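Local coordinates for cytochrome P450 (Rhodococcus erythropolis, PDB 3WEC), which is a heme-containing monooxygenase that N-hydroxylates the quinoline ring of aurachin alkaloids, an essential step for their antibiotic activity, at residues 84-89 and 188-193; 137-142 and 380-385. One frame throughout, in Å; residues are numbered along the deposited sequence.

Overall arrangement
Coming from the N terminus, the chain leaves helix 73-81, runs through the loop 84-89, then passes helix 107-121 and enters helix 128-141, whose end supplies the first half of interaction 2. At 188-193 interaction 1 closes a circuit of about a hundred residues, much of it helical, tying the loop after helix 73-81 to the loop before helix 194-216. Interaction 2 closes far later, at 380-385, so the two closures cross rather than nest. Their centres lie about 35 Å apart and they do not touch: interaction 1 borders the pocket of the bound aurachin intermediate, whereas interaction 2 ties the end of helix 128-141 to the end of helix 364-381 and the turn after it.

Interaction 1 of 2, residues 84-89 and 188-193; sequences DMPPFL and INFAIP
Pro86 fits its ring into the bend of 188-193, where CB, CG and CD share the carbonyl oxygen of Asn189. CB also lies 3.5 Å from Ile192 CG2. CG is 3.2 Å from Asn189 O and comes near the Ile188 CG2 methyl. CD ends over one face of the Phe190 ring, 4.1 Å from its centroid and 17° off the normal, a CH-pi contact in which the two side chains stand nearly at right angles. Met85 comes to the same ring obliquely: its chain, bent at chi2 and chi3, brings SD to 3.7 Å from Phe190 CZ in a Met-aromatic contact, while CE reaches Ile188 CG2. Asp84 O, also oblique to this ring, is 3.4 Å from Phe190 CE1. A second CH-pi contact lies nearer the substrate. Phe88 swings its ring to the far side from its amide nitrogen (chi1 -180°) and onto Ile188, whose CG1 sits 3.8 Å from the ring centroid. Both residues touch the bound aurachin intermediate, so this pair helps to shape the pocket wall. Ile192 bridges Pro86 and Pro87, its CD1 methyl pointing at the Pro87 ring, 4.1 Å from CD. The loops thus join mainly by apolar and CH-pi packing, with backbone carbonyls pressed against carbon, between helix 73-81, which meets Met85 and Phe190, and helix 194-216, which begins right after Pro193 and touches Pro87 and Ile192.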
ATOM      1  N   ASP A  84       4.575 -23.603   0.587  1.00 63.16           N
ATOM      2  CA  ASP A  84       5.580 -22.804  -0.130  1.00 62.10           C
ATOM      3  C   ASP A  84       5.130 -21.335  -0.193  1.00 59.79           C
ATOM      4  O   ASP A  84       3.953 -21.077  -0.335  1.00 58.64           O
ATOM      5  CB  ASP A  84       5.730 -23.313  -1.569  1.00 62.35           C
ATOM      6  CG  ASP A  84       6.690 -24.499  -1.723  1.00 64.52           C
ATOM      7  OD1 ASP A  84       7.207 -25.098  -0.740  1.00 65.74           O
ATOM      8  OD2 ASP A  84       6.941 -24.831  -2.901  1.00 65.00           O
ATOM      9  N   MET A  85       6.071 -20.394  -0.084  1.00 59.10           N
ATOM     10  CA  MET A  85       5.822 -18.971  -0.360  1.00 57.49           C
ATOM     11  C   MET A  85       5.225 -18.741  -1.742  1.00 56.48           C
ATOM     12  O   MET A  85       5.756 -19.234  -2.722  1.00 57.03           O
ATOM     13  CB  MET A  85       7.125 -18.149  -0.276  1.00 58.24           C
ATOM     14  CG  MET A  85       7.555 -17.690   1.116  1.00 58.69           C
ATOM     15  SD  MET A  85       6.346 -16.682   2.001  1.00 59.04           S
ATOM     16  CE  MET A  85       6.378 -15.118   1.114  1.00 56.48           C
ATOM     17  N   PRO A  86       4.130 -17.965  -1.823  1.00 55.67           N
ATOM     18  CA  PRO A  86       3.572 -17.423  -3.067  1.00 55.47           C
ATOM     19  C   PRO A  86       4.533 -16.368  -3.616  1.00 55.58           C
ATOM     20  O   PRO A  86       5.398 -15.911  -2.866  1.00 55.83           O
ATOM     21  CB  PRO A  86       2.275 -16.761  -2.593  1.00 55.16           C
ATOM     22  CG  PRO A  86       2.546 -16.391  -1.179  1.00 54.64           C
ATOM     23  CD  PRO A  86       3.353 -17.519  -0.647  1.00 55.29           C
ATOM     24  N   PRO A  87       4.421 -16.002  -4.906  1.00 56.13           N
ATOM     25  CA  PRO A  87       5.255 -14.898  -5.425  1.00 57.12           C
ATOM     26  C   PRO A  87       5.048 -13.629  -4.594  1.00 56.34           C
ATOM     27  O   PRO A  87       3.921 -13.193  -4.379  1.00 55.19           O
ATOM     28  CB  PRO A  87       4.727 -14.665  -6.841  1.00 58.20           C
ATOM     29  CG  PRO A  87       3.976 -15.891  -7.196  1.00 58.55           C
ATOM     30  CD  PRO A  87       3.471 -16.495  -5.914  1.00 57.09           C
ATOM     31  N   PHE A  88       6.148 -13.078  -4.105  1.00 56.81           N
ATOM     32  CA  PHE A  88       6.099 -11.977  -3.162  1.00 56.39           C
ATOM     33  C   PHE A  88       7.276 -11.019  -3.387  1.00 57.35           C
ATOM     34  O   PHE A  88       8.436 -11.465  -3.484  1.00 57.62           O
ATOM     35  CB  PHE A  88       6.085 -12.553  -1.741  1.00 55.40           C
ATOM     36  CG  PHE A  88       6.031 -11.522  -0.650  1.00 54.86           C
ATOM     37  CD1 PHE A  88       6.975 -11.538   0.371  1.00 54.63           C
ATOM     38  CD2 PHE A  88       5.042 -10.543  -0.629  1.00 54.59           C
ATOM     39  CE1 PHE A  88       6.922 -10.601   1.390  1.00 54.27           C
ATOM     40  CE2 PHE A  88       4.999  -9.594   0.387  1.00 54.37           C
ATOM     41  CZ  PHE A  88       5.943  -9.624   1.397  1.00 53.96           C
ATOM     42  N   LEU A  89       6.946  -9.727  -3.527  1.00 58.05           N
ATOM     43  CA  LEU A  89       7.932  -8.627  -3.523  1.00 59.57           C
ATOM     44  C   LEU A  89       8.838  -8.809  -2.323  1.00 59.38           C
ATOM     45  O   LEU A  89       8.354  -8.968  -1.206  1.00 59.58           O
ATOM     46  CB  LEU A  89       7.239  -7.262  -3.377  1.00 59.67           C
ATOM     47  CG  LEU A  89       7.086  -6.176  -4.450  1.00 61.60           C
ATOM     48  CD1 LEU A  89       6.815  -4.840  -3.758  1.00 61.37           C
ATOM     49  CD2 LEU A  89       8.283  -6.042  -5.376  1.00 63.23           C
ATOM     50  N   ILE A 188       1.250 -11.179   1.288  1.00 40.14           N
ATOM     51  CA  ILE A 188       1.465 -12.606   1.424  1.00 42.01           C
ATOM     52  C   ILE A 188       0.104 -13.298   1.458  1.00 44.66           C
ATOM     53  O   ILE A 188      -0.758 -12.915   2.243  1.00 45.82           O
ATOM     54  CB  ILE A 188       2.270 -12.953   2.705  1.00 43.64           C
ATOM     55  CG1 ILE A 188       3.470 -12.000   2.865  1.00 42.03           C
ATOM     56  CG2 ILE A 188       2.658 -14.442   2.705  1.00 47.14           C
ATOM     57  CD1 ILE A 188       4.500 -12.449   3.893  1.00 44.11           C
ATOM     58  N   ASN A 189      -0.065 -14.340   0.639  1.00 45.83           N
ATOM     59  CA  ASN A 189      -1.300 -15.121   0.599  1.00 47.02           C
ATOM     60  C   ASN A 189      -0.989 -16.550   0.211  1.00 50.03           C
ATOM     61  O   ASN A 189      -0.607 -16.798  -0.939  1.00 48.57           O
ATOM     62  CB  ASN A 189      -2.273 -14.555  -0.429  1.00 47.68           C
ATOM     63  CG  ASN A 189      -3.716 -15.017  -0.198  1.00 50.97           C
ATOM     64  OD1 ASN A 189      -4.562 -14.220   0.166  1.00 51.25           O
ATOM     65  ND2 ASN A 189      -3.996 -16.297  -0.409  1.00 55.21           N
ATOM     66  N   PHE A 190      -1.166 -17.471   1.161  1.00 51.53           N
ATOM     67  CA  PHE A 190      -0.959 -18.885   0.951  1.00 55.97           C
ATOM     68  C   PHE A 190      -2.249 -19.555   0.524  1.00 59.73           C
ATOM     69  O   PHE A 190      -2.415 -20.771   0.675  1.00 63.96           O
ATOM     70  CB  PHE A 190      -0.514 -19.529   2.254  1.00 57.57           C
ATOM     71  CG  PHE A 190       0.863 -19.179   2.661  1.00 55.76           C
ATOM     72  CD1 PHE A 190       1.926 -19.973   2.282  1.00 57.21           C
ATOM     73  CD2 PHE A 190       1.101 -18.053   3.443  1.00 53.23           C
ATOM     74  CE1 PHE A 190       3.221 -19.644   2.659  1.00 57.21           C
ATOM     75  CE2 PHE A 190       2.390 -17.717   3.825  1.00 51.92           C
ATOM     76  CZ  PHE A 190       3.454 -18.509   3.431  1.00 54.24           C
ATOM     77  N   ALA A 191      -3.200 -18.777   0.035  1.00 59.33           N
ATOM     78  CA  ALA A 191      -4.414 -19.399  -0.521  1.00 64.17           C
ATOM     79  C   ALA A 191      -4.430 -19.079  -2.015  1.00 62.34           C
ATOM     80  O   ALA A 191      -5.346 -18.392  -2.515  1.00 60.83           O
ATOM     81  CB  ALA A 191      -5.687 -18.904   0.185  1.00 63.48           C
ATOM     82  N   ILE A 192      -3.383 -19.569  -2.692  1.00 61.42           N
ATOM     83  CA  ILE A 192      -3.088 -19.260  -4.096  1.00 58.13           C
ATOM     84  C   ILE A 192      -2.659 -20.550  -4.795  1.00 60.83           C
ATOM     85  O   ILE A 192      -1.613 -21.094  -4.484  1.00 61.54           O
ATOM     86  CB  ILE A 192      -2.059 -18.093  -4.255  1.00 54.64           C
ATOM     87  CG1 ILE A 192      -1.741 -17.832  -5.717  1.00 53.81           C
ATOM     88  CG2 ILE A 192      -0.759 -18.360  -3.507  1.00 54.77           C
ATOM     89  CD1 ILE A 192      -0.574 -16.893  -5.906  1.00 49.26           C
ATOM     90  N   PRO A 193      -3.522 -21.081  -5.685  1.00 62.10           N
ATOM     91  CA  PRO A 193      -3.177 -22.241  -6.510  1.00 65.63           C
ATOM     92  C   PRO A 193      -1.933 -21.995  -7.364  1.00 64.86           C
ATOM     93  O   PRO A 193      -1.503 -20.849  -7.530  1.00 60.51           O
ATOM     94  CB  PRO A 193      -4.425 -22.454  -7.378  1.00 67.71           C
ATOM     95  CG  PRO A 193      -5.548 -21.881  -6.575  1.00 65.82           C
ATOM     96  CD  PRO A 193      -4.934 -20.688  -5.850  1.00 60.90           C
TER

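Interaction 2 of 2, residues 137-142 and 380-385; sequences SAVRHL and QRYRSI
This is a mixed polar and apolar contact that packs the C-terminal end of helix 128-141 against the turn leading from helix 364-381 into strand 384-387, away from the heme and the substrate. Tyr382, the first residue to leave helical geometry, carries much of it. Its hydroxyl donates to Val139 O at 3.0 Å, with a C=O...donor angle of 142° and the donor tilted from the carbonyl plane; the carbonyl oxygen itself lies at the edge of the tyrosine ring. Val139 CG1 packs 4.0 Å from Tyr382 CE2 and 3.8 Å from Arg381 CD. Arg381 runs extended from CG, over the centre of the tyrosine ring, so that NE arrives beside the hydroxyl, which lies in the guanidinium plane at its edge, and gives it a weak bond, Arg381 NE to Tyr382 OH 3.4 Å. Beyond, the Arg140 and Arg381 guanidinium groups cross obliquely rather than stack, CZ over CZ but offset toward the rim, planes 53° apart. Two like charges so close would probably repel, but the salt bridge of Arg381 NH2 with Glu143 should offset part of that cost. The hydroxyl of a buried tyrosine thus bonds across to Val139, while the weak NE bond, within 380-385, helps hold it in place.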
ATOM      1  N   SER A 137     -13.056  10.245 -14.691  1.00 57.85           N
ATOM      2  CA  SER A 137     -13.589   9.109 -15.458  1.00 58.55           C
ATOM      3  C   SER A 137     -14.101   8.006 -14.532  1.00 55.71           C
ATOM      4  O   SER A 137     -15.180   7.440 -14.777  1.00 57.40           O
ATOM      5  CB  SER A 137     -12.541   8.528 -16.399  1.00 57.82           C
ATOM      6  OG  SER A 137     -12.290   9.419 -17.449  1.00 61.63           O
ATOM      7  N   ALA A 138     -13.321   7.707 -13.485  1.00 51.67           N
ATOM      8  CA  ALA A 138     -13.629   6.628 -12.532  1.00 48.31           C
ATOM      9  C   ALA A 138     -14.876   6.986 -11.742  1.00 49.72           C
ATOM     10  O   ALA A 138     -15.813   6.180 -11.635  1.00 49.00           O
ATOM     11  CB  ALA A 138     -12.464   6.374 -11.590  1.00 44.21           C
ATOM     12  N   VAL A 139     -14.886   8.209 -11.211  1.00 50.46           N
ATOM     13  CA  VAL A 139     -16.024   8.710 -10.468  1.00 52.20           C
ATOM     14  C   VAL A 139     -17.272   8.611 -11.338  1.00 56.18           C
ATOM     15  O   VAL A 139     -18.331   8.231 -10.843  1.00 57.02           O
ATOM     16  CB  VAL A 139     -15.754  10.117  -9.881  1.00 52.82           C
ATOM     17  CG1 VAL A 139     -17.010  10.974  -9.805  1.00 56.25           C
ATOM     18  CG2 VAL A 139     -15.132   9.978  -8.510  1.00 49.65           C
ATOM     19  N   ARG A 140     -17.121   8.894 -12.636  1.00 58.48           N
ATOM     20  CA  ARG A 140     -18.193   8.751 -13.628  1.00 63.07           C
ATOM     21  C   ARG A 140     -18.633   7.299 -13.873  1.00 62.11           C
ATOM     22  O   ARG A 140     -19.817   7.022 -14.033  1.00 63.01           O
ATOM     23  CB  ARG A 140     -17.778   9.425 -14.959  1.00 67.04           C
ATOM     24  CG  ARG A 140     -18.664   9.093 -16.149  1.00 71.90           C
ATOM     25  CD  ARG A 140     -18.250   9.879 -17.393  1.00 76.53           C
ATOM     26  NE  ARG A 140     -18.626  11.295 -17.294  1.00 79.87           N
ATOM     27  CZ  ARG A 140     -19.869  11.770 -17.401  1.00 83.77           C
ATOM     28  NH1 ARG A 140     -20.895  10.956 -17.612  1.00 85.26           N
ATOM     29  NH2 ARG A 140     -20.090  13.073 -17.288  1.00 86.60           N
ATOM     30  N   HIS A 141     -17.668   6.380 -13.904  1.00 59.85           N
ATOM     31  CA  HIS A 141     -17.950   4.946 -14.117  1.00 60.52           C
ATOM     32  C   HIS A 141     -18.773   4.305 -12.997  1.00 58.62           C
ATOM     33  O   HIS A 141     -19.552   3.370 -13.246  1.00 59.57           O
ATOM     34  CB  HIS A 141     -16.648   4.186 -14.392  1.00 59.09           C
ATOM     35  CG  HIS A 141     -16.823   2.893 -15.174  1.00 62.76           C
ATOM     36  ND1 HIS A 141     -18.042   2.339 -15.434  1.00 66.31           N
ATOM     37  CD2 HIS A 141     -15.871   2.019 -15.719  1.00 62.82           C
ATOM     38  CE1 HIS A 141     -17.881   1.195 -16.132  1.00 67.41           C
ATOM     39  NE2 HIS A 141     -16.556   1.000 -16.313  1.00 66.90           N
ATOM     40  N   LEU A 142     -18.636   4.846 -11.787  1.00 55.99           N
ATOM     41  CA  LEU A 142     -19.395   4.419 -10.600  1.00 56.73           C
ATOM     42  C   LEU A 142     -20.930   4.299 -10.723  1.00 60.78           C
ATOM     43  O   LEU A 142     -21.513   3.454 -10.044  1.00 59.91           O
ATOM     44  CB  LEU A 142     -19.070   5.300  -9.382  1.00 55.08           C
ATOM     45  CG  LEU A 142     -18.201   4.882  -8.192  1.00 51.93           C
ATOM     46  CD1 LEU A 142     -18.912   5.319  -6.921  1.00 52.36           C
ATOM     47  CD2 LEU A 142     -17.944   3.385  -8.092  1.00 49.88           C
ATOM     48  N   GLN A 380     -18.591  16.198  -5.547  1.00 61.14           N
ATOM     49  CA  GLN A 380     -19.179  17.192  -6.460  1.00 66.57           C
ATOM     50  C   GLN A 380     -20.255  16.545  -7.339  1.00 67.51           C
ATOM     51  O   GLN A 380     -21.290  17.123  -7.553  1.00 71.52           O
ATOM     52  CB  GLN A 380     -18.104  17.879  -7.301  1.00 67.46           C
ATOM     53  CG  GLN A 380     -17.178  18.805  -6.507  1.00 68.59           C
ATOM     54  CD  GLN A 380     -16.179  19.581  -7.381  1.00 70.69           C
ATOM     55  OE1 GLN A 380     -15.627  19.060  -8.360  1.00 68.74           O
ATOM     56  NE2 GLN A 380     -15.932  20.833  -7.013  1.00 74.34           N
ATOM     57  N   ARG A 381     -20.019  15.318  -7.789  1.00 64.76           N
ATOM     58  CA  ARG A 381     -20.962  14.577  -8.628  1.00 65.84           C
ATOM     59  C   ARG A 381     -22.187  13.957  -7.889  1.00 66.63           C
ATOM     60  O   ARG A 381     -23.292  13.916  -8.437  1.00 69.33           O
ATOM     61  CB  ARG A 381     -20.195  13.471  -9.364  1.00 62.79           C
ATOM     62  CG  ARG A 381     -21.022  12.829 -10.454  1.00 65.19           C
ATOM     63  CD  ARG A 381     -20.222  12.053 -11.502  1.00 62.87           C
ATOM     64  NE  ARG A 381     -21.195  11.733 -12.533  1.00 66.17           N
ATOM     65  CZ  ARG A 381     -21.519  12.555 -13.538  1.00 70.29           C
ATOM     66  NH1 ARG A 381     -20.869  13.704 -13.709  1.00 70.48           N
ATOM     67  NH2 ARG A 381     -22.458  12.198 -14.394  1.00 73.18           N
ATOM     68  N   TYR A 382     -21.989  13.470  -6.663  1.00 63.95           N
ATOM     69  CA  TYR A 382     -23.000  12.628  -5.994  1.00 64.72           C
ATOM     70  C   TYR A 382     -23.425  13.171  -4.634  1.00 66.62           C
ATOM     71  O   TYR A 382     -22.603  13.668  -3.863  1.00 65.05           O
ATOM     72  CB  TYR A 382     -22.508  11.151  -5.864  1.00 59.87           C
ATOM     73  CG  TYR A 382     -22.155  10.486  -7.192  1.00 58.74           C
ATOM     74  CD1 TYR A 382     -23.123  10.339  -8.185  1.00 61.95           C
ATOM     75  CD2 TYR A 382     -20.857  10.016  -7.461  1.00 55.54           C
ATOM     76  CE1 TYR A 382     -22.828   9.754  -9.399  1.00 61.46           C
ATOM     77  CE2 TYR A 382     -20.543   9.420  -8.692  1.00 55.02           C
ATOM     78  CZ  TYR A 382     -21.549   9.304  -9.657  1.00 58.10           C
ATOM     79  OH  TYR A 382     -21.335   8.734 -10.884  1.00 57.74           O
ATOM     80  N   ARG A 383     -24.720  13.089  -4.350  1.00 72.12           N
ATOM     81  CA  ARG A 383     -25.250  13.495  -3.034  1.00 75.75           C
ATOM     82  C   ARG A 383     -25.126  12.375  -1.978  1.00 73.61           C
ATOM     83  O   ARG A 383     -24.924  12.659  -0.792  1.00 74.63           O
ATOM     84  CB  ARG A 383     -26.696  14.037  -3.114  1.00 81.32           C
ATOM     85  CG  ARG A 383     -27.826  13.030  -2.859  1.00 83.55           C
ATOM     86  CD  ARG A 383     -28.967  13.560  -1.969  1.00 88.03           C
ATOM     87  NE  ARG A 383     -29.175  14.998  -2.127  1.00 92.79           N
ATOM     88  CZ  ARG A 383     -28.509  15.939  -1.457  1.00 94.08           C
ATOM     89  NH1 ARG A 383     -27.589  15.611  -0.559  1.00 91.29           N
ATOM     90  NH2 ARG A 383     -28.756  17.220  -1.686  1.00 99.48           N
ATOM     91  N   SER A 384     -25.253  11.121  -2.413  1.00 70.71           N
ATOM     92  CA  SER A 384     -25.156   9.977  -1.509  1.00 68.33           C
ATOM     93  C   SER A 384     -24.445   8.806  -2.191  1.00 64.86           C
ATOM     94  O   SER A 384     -24.461   8.665  -3.429  1.00 64.66           O
ATOM     95  CB  SER A 384     -26.543   9.549  -1.025  1.00 70.15           C
ATOM     96  OG  SER A 384     -27.241   8.882  -2.056  1.00 70.57           O
ATOM     97  N   ILE A 385     -23.772   8.002  -1.377  1.00 61.77           N
ATOM     98  CA  ILE A 385     -23.260   6.716  -1.831  1.00 58.72           C
ATOM     99  C   ILE A 385     -23.634   5.669  -0.786  1.00 58.05           C
ATOM    100  O   ILE A 385     -23.577   5.915   0.416  1.00 57.08           O
ATOM    101  CB  ILE A 385     -21.740   6.732  -2.197  1.00 55.71           C
ATOM    102  CG1 ILE A 385     -20.918   5.756  -1.356  1.00 52.78           C
ATOM    103  CG2 ILE A 385     -21.146   8.138  -2.220  1.00 56.20           C
ATOM    104  CD1 ILE A 385     -20.603   4.475  -2.104  1.00 51.07           C
TER